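Local coordinates for protein transcriptional regulator (Thermus thermophilus, PDB 2H0A) that probably regulates transcription, most likely as a repressor of the CcpA type in the LacI/GalR family, through an effector-sensing core with a periplasmic-binding-protein fold, at residues Gly23-Gln28 / Leu243-Met248; Asp97-Gly102 / Phe141-Lys146. All blocks are in the same frame, centred on the assembly; numbering follows the deposited sequence.

Contact 1: residues Gly23-Gln28 / Leu243-Met248; sequences GVLLEQ and LLLERM
Leu25 and Leu245 meet where two helices lie side by side on one face of the N-terminal lobe of a periplasmic-binding-protein fold, helix 12-25 beside helix 233-248. The evidence for a shared face is that Leu25 and Leu244 both rest on Ser3 of strand 2-6. The backbones approach most closely at Leu25 and Leu245, with CA atoms 8.0 Å apart, and the sheet side is the better buried part of the contact, since both of these leucines are buried. There their side chains run past one another head to tail, Leu25 CD2 lying 4.1 Å from Leu245 CG and 4.2 Å from Leu245 CD2. Ala241, one turn before Leu245, touches Val24 and Leu25.

Leu245 holds CG beside its backbone N (chi1 -85°) and CD1 fully extended beyond it, which carries that methyl toward the other helix. Val24 CG1 approaches it more loosely, at 4.4 Å from Leu245 CD1. Shortening Leu245 to an alanine removes CG and both methyls and is likely to leave Leu25 CD2 and the aliphatic part of Gln28 without their common partner.

Away from the sheet the outer side is left to Gln28, which is partly exposed, as is Val24. Its chain bends at chi2 (-53°), offering CB and CG to the leucine while the amide turns to another mate, Arg249, whose NH2 hydrogen-bonds OE1. Across the two segments this outer side is therefore purely aliphatic, with Gln28 CB 4.0 Å from Leu245 CD1.

Contact 2: residues Asp97-Gly102 / Phe141-Lys146; sequences DNRLGG and FQEALK
Gly102 and Phe141 bring two helices of the C-terminal lobe close together: their CA atoms are 4.4 Å apart where Gly102, near the start of helix 99-109, meets helix 133-147. Having no side chain, Gly102 permits this approach, since a CB at its position would fall close to Phe141 N and be crowded by Arg99 O. The placing of its carbonyl O, 3.1 Å from Phe141 CA with 137° at the hydrogen, is consistent with a weak CA-H...O contact.

The same oxygen lies at the edge of the Phe141 ring, in its plane, 3.6 Å from Phe141 CD1. The ring reaches this position because its CG is anti to the backbone N (chi1 -173°), and Leu145 CG from the next turn sits over the ring centre, 4.2 Å above the plane. Phe141 also stacks with Phe185 and meets Phe152 edge-to-face, which ties helix 133-147 to an aromatic cluster by strand 116-121.

On the outer side, Arg99 is extended through its first three torsions and turns only at the last (chi4 73°), while Glu143 is folded at both chi1 and chi2. Glu143 OE2 comes near the guanidinium plane, at its edge, but stays 4.3 Å from Arg99 NH2, too far for a salt bridge. Arg99 NH1 has its true ionic partner in Glu136, and Asp97 OD1 caps the incoming turn by accepting from Leu100 N at 2.8 Å.

The join thus rests on the close CA approach at a residue without a side chain, with the Arg99-Glu143 attraction probably a longer-range supplement to the Arg99-Glu136 bridge.

Contacts 1 and 2 belong to different lobes: their centres are 33 Å apart and their nearest atoms about 14 Å, so neither touches the other. The residues of contact 2 all fall in the chain between the two segments of contact 1, because helix 233-248 returns to the N-terminal lobe after the chain has built most of the other one. Strand 92-96 runs between them: Arg247 of contact 1 bridges Asp92 at its start, and Asp97 of contact 2, just past its end, bridges Arg259 on strand 257-265. In LacI/GalR relatives effectors bind in the cleft between the lobes; these contacts join helices within each lobe.

Contact 1: residues Gly23-Gln28 / Leu243-Met248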
ATOM      1  N   GLY A  23     -13.227   2.519  21.349  1.00 58.12           N
ATOM      2  CA  GLY A  23     -14.042   3.422  22.132  1.00 58.36           C
ATOM      3  C   GLY A  23     -15.119   2.662  22.870  1.00 58.28           C
ATOM      4  O   GLY A  23     -15.358   2.903  24.055  1.00 58.38           O
ATOM      5  N   VAL A  24     -15.764   1.732  22.175  1.00 58.09           N
ATOM      6  CA  VAL A  24     -16.824   0.944  22.782  1.00 58.45           C
ATOM      7  C   VAL A  24     -16.298  -0.156  23.694  1.00 60.67           C
ATOM      8  O   VAL A  24     -16.464  -0.082  24.907  1.00 61.07           O
ATOM      9  CB  VAL A  24     -17.742   0.327  21.701  1.00 55.67           C
ATOM     10  CG1 VAL A  24     -18.748  -0.624  22.326  1.00 53.42           C
ATOM     11  CG2 VAL A  24     -18.472   1.430  20.973  1.00 54.46           C
ATOM     12  N   LEU A  25     -15.634  -1.151  23.117  1.00 62.60           N
ATOM     13  CA  LEU A  25     -15.125  -2.282  23.885  1.00 65.45           C
ATOM     14  C   LEU A  25     -14.356  -1.969  25.166  1.00 67.86           C
ATOM     15  O   LEU A  25     -14.549  -2.650  26.172  1.00 67.63           O
ATOM     16  CB  LEU A  25     -14.280  -3.175  22.982  1.00 65.47           C
ATOM     17  CG  LEU A  25     -15.084  -3.934  21.931  1.00 66.13           C
ATOM     18  CD1 LEU A  25     -14.138  -4.799  21.116  1.00 67.57           C
ATOM     19  CD2 LEU A  25     -16.154  -4.791  22.603  1.00 66.01           C
ATOM     20  N   LEU A  26     -13.500  -0.949  25.139  1.00 70.84           N
ATOM     21  CA  LEU A  26     -12.721  -0.597  26.322  1.00 73.09           C
ATOM     22  C   LEU A  26     -13.562   0.035  27.422  1.00 73.52           C
ATOM     23  O   LEU A  26     -13.118   0.157  28.556  1.00 74.29           O
ATOM     24  CB  LEU A  26     -11.564   0.338  25.963  1.00 74.15           C
ATOM     25  CG  LEU A  26     -10.557  -0.148  24.909  1.00 76.93           C
ATOM     26  CD1 LEU A  26      -9.454   0.895  24.782  1.00 77.40           C
ATOM     27  CD2 LEU A  26      -9.965  -1.505  25.279  1.00 76.09           C
ATOM     28  N   GLU A  27     -14.774   0.452  27.091  1.00 73.94           N
ATOM     29  CA  GLU A  27     -15.665   1.034  28.086  1.00 74.30           C
ATOM     30  C   GLU A  27     -16.269  -0.104  28.911  1.00 74.00           C
ATOM     31  O   GLU A  27     -16.624   0.072  30.072  1.00 74.11           O
ATOM     32  CB  GLU A  27     -16.785   1.821  27.394  1.00 76.13           C
ATOM     33  CG  GLU A  27     -17.892   2.284  28.332  1.00 77.74           C
ATOM     34  CD  GLU A  27     -17.650   3.670  28.884  1.00 78.99           C
ATOM     35  OE1 GLU A  27     -17.714   4.634  28.091  1.00 79.96           O
ATOM     36  OE2 GLU A  27     -17.397   3.798  30.102  1.00 80.15           O
ATOM     37  N   GLN A  28     -16.374  -1.273  28.287  1.00 73.41           N
ATOM     38  CA  GLN A  28     -16.935  -2.463  28.918  1.00 72.90           C
ATOM     39  C   GLN A  28     -15.844  -3.384  29.434  1.00 74.07           C
ATOM     40  O   GLN A  28     -16.086  -4.561  29.704  1.00 73.30           O
ATOM     41  CB  GLN A  28     -17.814  -3.222  27.920  1.00 70.77           C
ATOM     42  CG  GLN A  28     -19.005  -2.421  27.446  1.00 68.00           C
ATOM     43  CD  GLN A  28     -19.817  -1.879  28.602  1.00 66.02           C
ATOM     44  OE1 GLN A  28     -20.133  -2.603  29.544  1.00 65.60           O
ATOM     45  NE2 GLN A  28     -20.168  -0.605  28.533  1.00 63.35           N
ATOM     46  N   LEU A 243     -22.994  -4.876  19.045  1.00 41.14           N
ATOM     47  CA  LEU A 243     -23.675  -6.105  18.653  1.00 42.00           C
ATOM     48  C   LEU A 243     -22.906  -7.284  19.202  1.00 42.01           C
ATOM     49  O   LEU A 243     -23.493  -8.214  19.749  1.00 42.12           O
ATOM     50  CB  LEU A 243     -23.755  -6.231  17.127  1.00 42.04           C
ATOM     51  CG  LEU A 243     -24.670  -5.278  16.352  1.00 41.88           C
ATOM     52  CD1 LEU A 243     -24.348  -5.357  14.879  1.00 43.14           C
ATOM     53  CD2 LEU A 243     -26.120  -5.636  16.599  1.00 41.47           C
ATOM     54  N   LEU A 244     -21.584  -7.233  19.055  1.00 43.00           N
ATOM     55  CA  LEU A 244     -20.708  -8.297  19.529  1.00 43.41           C
ATOM     56  C   LEU A 244     -20.910  -8.537  21.018  1.00 43.94           C
ATOM     57  O   LEU A 244     -21.056  -9.681  21.449  1.00 42.83           O
ATOM     58  CB  LEU A 244     -19.248  -7.935  19.263  1.00 43.34           C
ATOM     59  CG  LEU A 244     -18.231  -9.033  19.568  1.00 42.30           C
ATOM     60  CD1 LEU A 244     -18.460 -10.214  18.647  1.00 40.34           C
ATOM     61  CD2 LEU A 244     -16.833  -8.487  19.393  1.00 44.46           C
ATOM     62  N   LEU A 245     -20.906  -7.451  21.789  1.00 45.54           N
ATOM     63  CA  LEU A 245     -21.101  -7.500  23.235  1.00 46.84           C
ATOM     64  C   LEU A 245     -22.412  -8.174  23.562  1.00 47.96           C
ATOM     65  O   LEU A 245     -22.469  -9.093  24.383  1.00 47.90           O
ATOM     66  CB  LEU A 245     -21.144  -6.096  23.824  1.00 48.99           C
ATOM     67  CG  LEU A 245     -19.840  -5.397  24.193  1.00 52.85           C
ATOM     68  CD1 LEU A 245     -20.172  -4.023  24.755  1.00 54.40           C
ATOM     69  CD2 LEU A 245     -19.075  -6.227  25.225  1.00 53.72           C
ATOM     70  N   GLU A 246     -23.474  -7.693  22.925  1.00 48.33           N
ATOM     71  CA  GLU A 246     -24.799  -8.245  23.146  1.00 48.71           C
ATOM     72  C   GLU A 246     -24.725  -9.748  22.963  1.00 48.58           C
ATOM     73  O   GLU A 246     -25.249 -10.510  23.768  1.00 50.22           O
ATOM     74  CB  GLU A 246     -25.796  -7.629  22.164  1.00 48.10           C
ATOM     75  CG  GLU A 246     -26.287  -6.249  22.579  1.00 48.68           C
ATOM     76  CD  GLU A 246     -26.788  -5.416  21.411  1.00 49.83           C
ATOM     77  OE1 GLU A 246     -27.155  -5.989  20.366  1.00 49.72           O
ATOM     78  OE2 GLU A 246     -26.822  -4.175  21.543  1.00 49.93           O
ATOM     79  N   ARG A 247     -24.042 -10.168  21.910  1.00 48.08           N
ATOM     80  CA  ARG A 247     -23.904 -11.580  21.622  1.00 47.15           C
ATOM     81  C   ARG A 247     -22.982 -12.272  22.635  1.00 47.72           C
ATOM     82  O   ARG A 247     -23.274 -13.377  23.096  1.00 46.55           O
ATOM     83  CB  ARG A 247     -23.369 -11.760  20.201  1.00 45.52           C
ATOM     84  CG  ARG A 247     -24.157 -12.765  19.390  1.00 44.73           C
ATOM     85  CD  ARG A 247     -25.224 -12.122  18.514  1.00 42.56           C
ATOM     86  NE  ARG A 247     -26.351 -13.033  18.321  1.00 40.02           N
ATOM     87  CZ  ARG A 247     -27.152 -13.041  17.261  1.00 39.43           C
ATOM     88  NH1 ARG A 247     -26.972 -12.192  16.265  1.00 38.56           N
ATOM     89  NH2 ARG A 247     -28.145 -13.908  17.199  1.00 37.90           N
ATOM     90  N   MET A 248     -21.874 -11.623  22.982  1.00 48.51           N
ATOM     91  CA  MET A 248     -20.944 -12.210  23.941  1.00 49.44           C
ATOM     92  C   MET A 248     -21.593 -12.297  25.312  1.00 51.83           C
ATOM     93  O   MET A 248     -21.199 -13.111  26.145  1.00 53.62           O
ATOM     94  CB  MET A 248     -19.644 -11.394  24.032  1.00 45.65           C
ATOM     95  CG  MET A 248     -18.753 -11.473  22.787  1.00 42.23           C
ATOM     96  SD  MET A 248     -17.064 -10.850  23.022  1.00 38.92           S
ATOM     97  CE  MET A 248     -17.355  -9.179  23.584  1.00 36.40           C
TER

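Contact 2: residues Asp97-Gly102 / Phe141-Lys146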
ATOM      1  N   ASP A  97     -24.660   1.940   2.950  1.00 45.29           N
ATOM      2  CA  ASP A  97     -25.382   1.918   1.681  1.00 46.94           C
ATOM      3  C   ASP A  97     -24.506   2.685   0.684  1.00 47.54           C
ATOM      4  O   ASP A  97     -24.706   3.880   0.457  1.00 47.16           O
ATOM      5  CB  ASP A  97     -26.735   2.623   1.813  1.00 47.83           C
ATOM      6  CG  ASP A  97     -27.613   2.441   0.583  1.00 48.72           C
ATOM      7  OD1 ASP A  97     -27.110   2.559  -0.553  1.00 48.88           O
ATOM      8  OD2 ASP A  97     -28.820   2.187   0.754  1.00 50.12           O
ATOM      9  N   ASN A  98     -23.528   1.996   0.104  1.00 48.44           N
ATOM     10  CA  ASN A  98     -22.619   2.614  -0.855  1.00 49.33           C
ATOM     11  C   ASN A  98     -23.251   3.038  -2.169  1.00 48.60           C
ATOM     12  O   ASN A  98     -22.749   3.950  -2.815  1.00 47.11           O
ATOM     13  CB  ASN A  98     -21.441   1.680  -1.135  1.00 51.47           C
ATOM     14  CG  ASN A  98     -20.326   1.834  -0.119  1.00 52.93           C
ATOM     15  OD1 ASN A  98     -19.555   2.798  -0.164  1.00 53.03           O
ATOM     16  ND2 ASN A  98     -20.244   0.894   0.817  1.00 53.08           N
ATOM     17  N   ARG A  99     -24.335   2.377  -2.573  1.00 49.45           N
ATOM     18  CA  ARG A  99     -25.009   2.730  -3.824  1.00 49.23           C
ATOM     19  C   ARG A  99     -25.559   4.133  -3.628  1.00 48.24           C
ATOM     20  O   ARG A  99     -25.456   4.989  -4.506  1.00 47.89           O
ATOM     21  CB  ARG A  99     -26.147   1.761  -4.135  1.00 51.65           C
ATOM     22  CG  ARG A  99     -26.507   1.719  -5.606  1.00 54.79           C
ATOM     23  CD  ARG A  99     -27.878   1.123  -5.829  1.00 60.70           C
ATOM     24  NE  ARG A  99     -28.109   0.792  -7.234  1.00 65.61           N
ATOM     25  CZ  ARG A  99     -27.542  -0.234  -7.866  1.00 67.75           C
ATOM     26  NH1 ARG A  99     -26.704  -1.045  -7.222  1.00 66.84           N
ATOM     27  NH2 ARG A  99     -27.819  -0.451  -9.145  1.00 68.35           N
ATOM     28  N   LEU A 100     -26.169   4.349  -2.471  1.00 46.72           N
ATOM     29  CA  LEU A 100     -26.663   5.663  -2.118  1.00 46.29           C
ATOM     30  C   LEU A 100     -25.333   6.338  -1.797  1.00 47.39           C
ATOM     31  O   LEU A 100     -24.433   5.710  -1.225  1.00 49.09           O
ATOM     32  CB  LEU A 100     -27.528   5.577  -0.863  1.00 46.05           C
ATOM     33  CG  LEU A 100     -27.967   6.900  -0.240  1.00 45.50           C
ATOM     34  CD1 LEU A 100     -29.036   7.540  -1.104  1.00 47.50           C
ATOM     35  CD2 LEU A 100     -28.495   6.653   1.152  1.00 45.66           C
ATOM     36  N   GLY A 101     -25.179   7.603  -2.146  1.00 46.05           N
ATOM     37  CA  GLY A 101     -23.893   8.227  -1.875  1.00 45.84           C
ATOM     38  C   GLY A 101     -23.202   8.256  -3.214  1.00 44.00           C
ATOM     39  O   GLY A 101     -22.580   9.245  -3.586  1.00 42.84           O
ATOM     40  N   GLY A 102     -23.301   7.141  -3.932  1.00 43.25           N
ATOM     41  CA  GLY A 102     -22.761   7.098  -5.270  1.00 42.40           C
ATOM     42  C   GLY A 102     -23.747   8.013  -5.973  1.00 41.85           C
ATOM     43  O   GLY A 102     -23.394   8.807  -6.843  1.00 40.89           O
ATOM     44  N   PHE A 141     -23.808   6.106  -8.951  1.00 39.42           N
ATOM     45  CA  PHE A 141     -23.277   7.290  -9.599  1.00 40.59           C
ATOM     46  C   PHE A 141     -23.890   7.394 -10.981  1.00 42.11           C
ATOM     47  O   PHE A 141     -24.377   8.448 -11.376  1.00 41.85           O
ATOM     48  CB  PHE A 141     -21.757   7.193  -9.722  1.00 38.45           C
ATOM     49  CG  PHE A 141     -21.110   8.451 -10.240  1.00 36.87           C
ATOM     50  CD1 PHE A 141     -21.166   9.634  -9.508  1.00 35.83           C
ATOM     51  CD2 PHE A 141     -20.429   8.451 -11.453  1.00 35.36           C
ATOM     52  CE1 PHE A 141     -20.548  10.803  -9.979  1.00 35.69           C
ATOM     53  CE2 PHE A 141     -19.808   9.615 -11.927  1.00 36.66           C
ATOM     54  CZ  PHE A 141     -19.868  10.791 -11.189  1.00 34.01           C
ATOM     55  N   GLN A 142     -23.873   6.288 -11.710  1.00 45.60           N
ATOM     56  CA  GLN A 142     -24.424   6.267 -13.051  1.00 51.65           C
ATOM     57  C   GLN A 142     -25.936   6.469 -13.073  1.00 53.38           C
ATOM     58  O   GLN A 142     -26.464   7.140 -13.956  1.00 53.63           O
ATOM     59  CB  GLN A 142     -24.073   4.950 -13.740  1.00 55.00           C
ATOM     60  CG  GLN A 142     -22.592   4.650 -13.758  1.00 59.87           C
ATOM     61  CD  GLN A 142     -22.255   3.534 -14.710  1.00 63.15           C
ATOM     62  OE1 GLN A 142     -22.371   3.694 -15.926  1.00 64.84           O
ATOM     63  NE2 GLN A 142     -21.843   2.385 -14.168  1.00 64.27           N
ATOM     64  N   GLU A 143     -26.630   5.885 -12.103  1.00 55.07           N
ATOM     65  CA  GLU A 143     -28.074   6.020 -12.039  1.00 57.21           C
ATOM     66  C   GLU A 143     -28.474   7.468 -11.788  1.00 55.72           C
ATOM     67  O   GLU A 143     -29.372   7.984 -12.444  1.00 56.29           O
ATOM     68  CB  GLU A 143     -28.637   5.118 -10.938  1.00 63.46           C
ATOM     69  CG  GLU A 143     -28.426   3.624 -11.189  1.00 73.72           C
ATOM     70  CD  GLU A 143     -29.418   3.030 -12.188  1.00 80.76           C
ATOM     71  OE1 GLU A 143     -29.513   3.540 -13.332  1.00 84.20           O
ATOM     72  OE2 GLU A 143     -30.107   2.046 -11.827  1.00 83.13           O
ATOM     73  N   ALA A 144     -27.806   8.128 -10.849  1.00 53.37           N
ATOM     74  CA  ALA A 144     -28.124   9.513 -10.544  1.00 52.25           C
ATOM     75  C   ALA A 144     -27.823  10.422 -11.726  1.00 52.16           C
ATOM     76  O   ALA A 144     -28.612  11.309 -12.049  1.00 52.12           O
ATOM     77  CB  ALA A 144     -27.349   9.974  -9.313  1.00 52.51           C
ATOM     78  N   LEU A 145     -26.673  10.207 -12.362  1.00 51.81           N
ATOM     79  CA  LEU A 145     -26.271  11.004 -13.519  1.00 51.64           C
ATOM     80  C   LEU A 145     -27.285  10.868 -14.639  1.00 51.89           C
ATOM     81  O   LEU A 145     -27.646  11.841 -15.286  1.00 50.40           O
ATOM     82  CB  LEU A 145     -24.901  10.554 -14.035  1.00 51.06           C
ATOM     83  CG  LEU A 145     -23.678  11.014 -13.244  1.00 51.13           C
ATOM     84  CD1 LEU A 145     -22.424  10.484 -13.919  1.00 47.77           C
ATOM     85  CD2 LEU A 145     -23.659  12.545 -13.164  1.00 49.58           C
ATOM     86  N   LYS A 146     -27.734   9.642 -14.863  1.00 54.03           N
ATOM     87  CA  LYS A 146     -28.711   9.358 -15.898  1.00 56.58           C
ATOM     88  C   LYS A 146     -29.988  10.129 -15.611  1.00 56.89           C
ATOM     89  O   LYS A 146     -30.492  10.862 -16.461  1.00 57.39           O
ATOM     90  CB  LYS A 146     -29.012   7.860 -15.926  1.00 59.05           C
ATOM     91  CG  LYS A 146     -29.952   7.430 -17.027  1.00 62.74           C
ATOM     92  CD  LYS A 146     -30.125   5.922 -17.035  1.00 66.17           C
ATOM     93  CE  LYS A 146     -30.967   5.479 -18.228  1.00 69.19           C
ATOM     94  NZ  LYS A 146     -31.145   3.996 -18.282  1.00 72.86           N
TER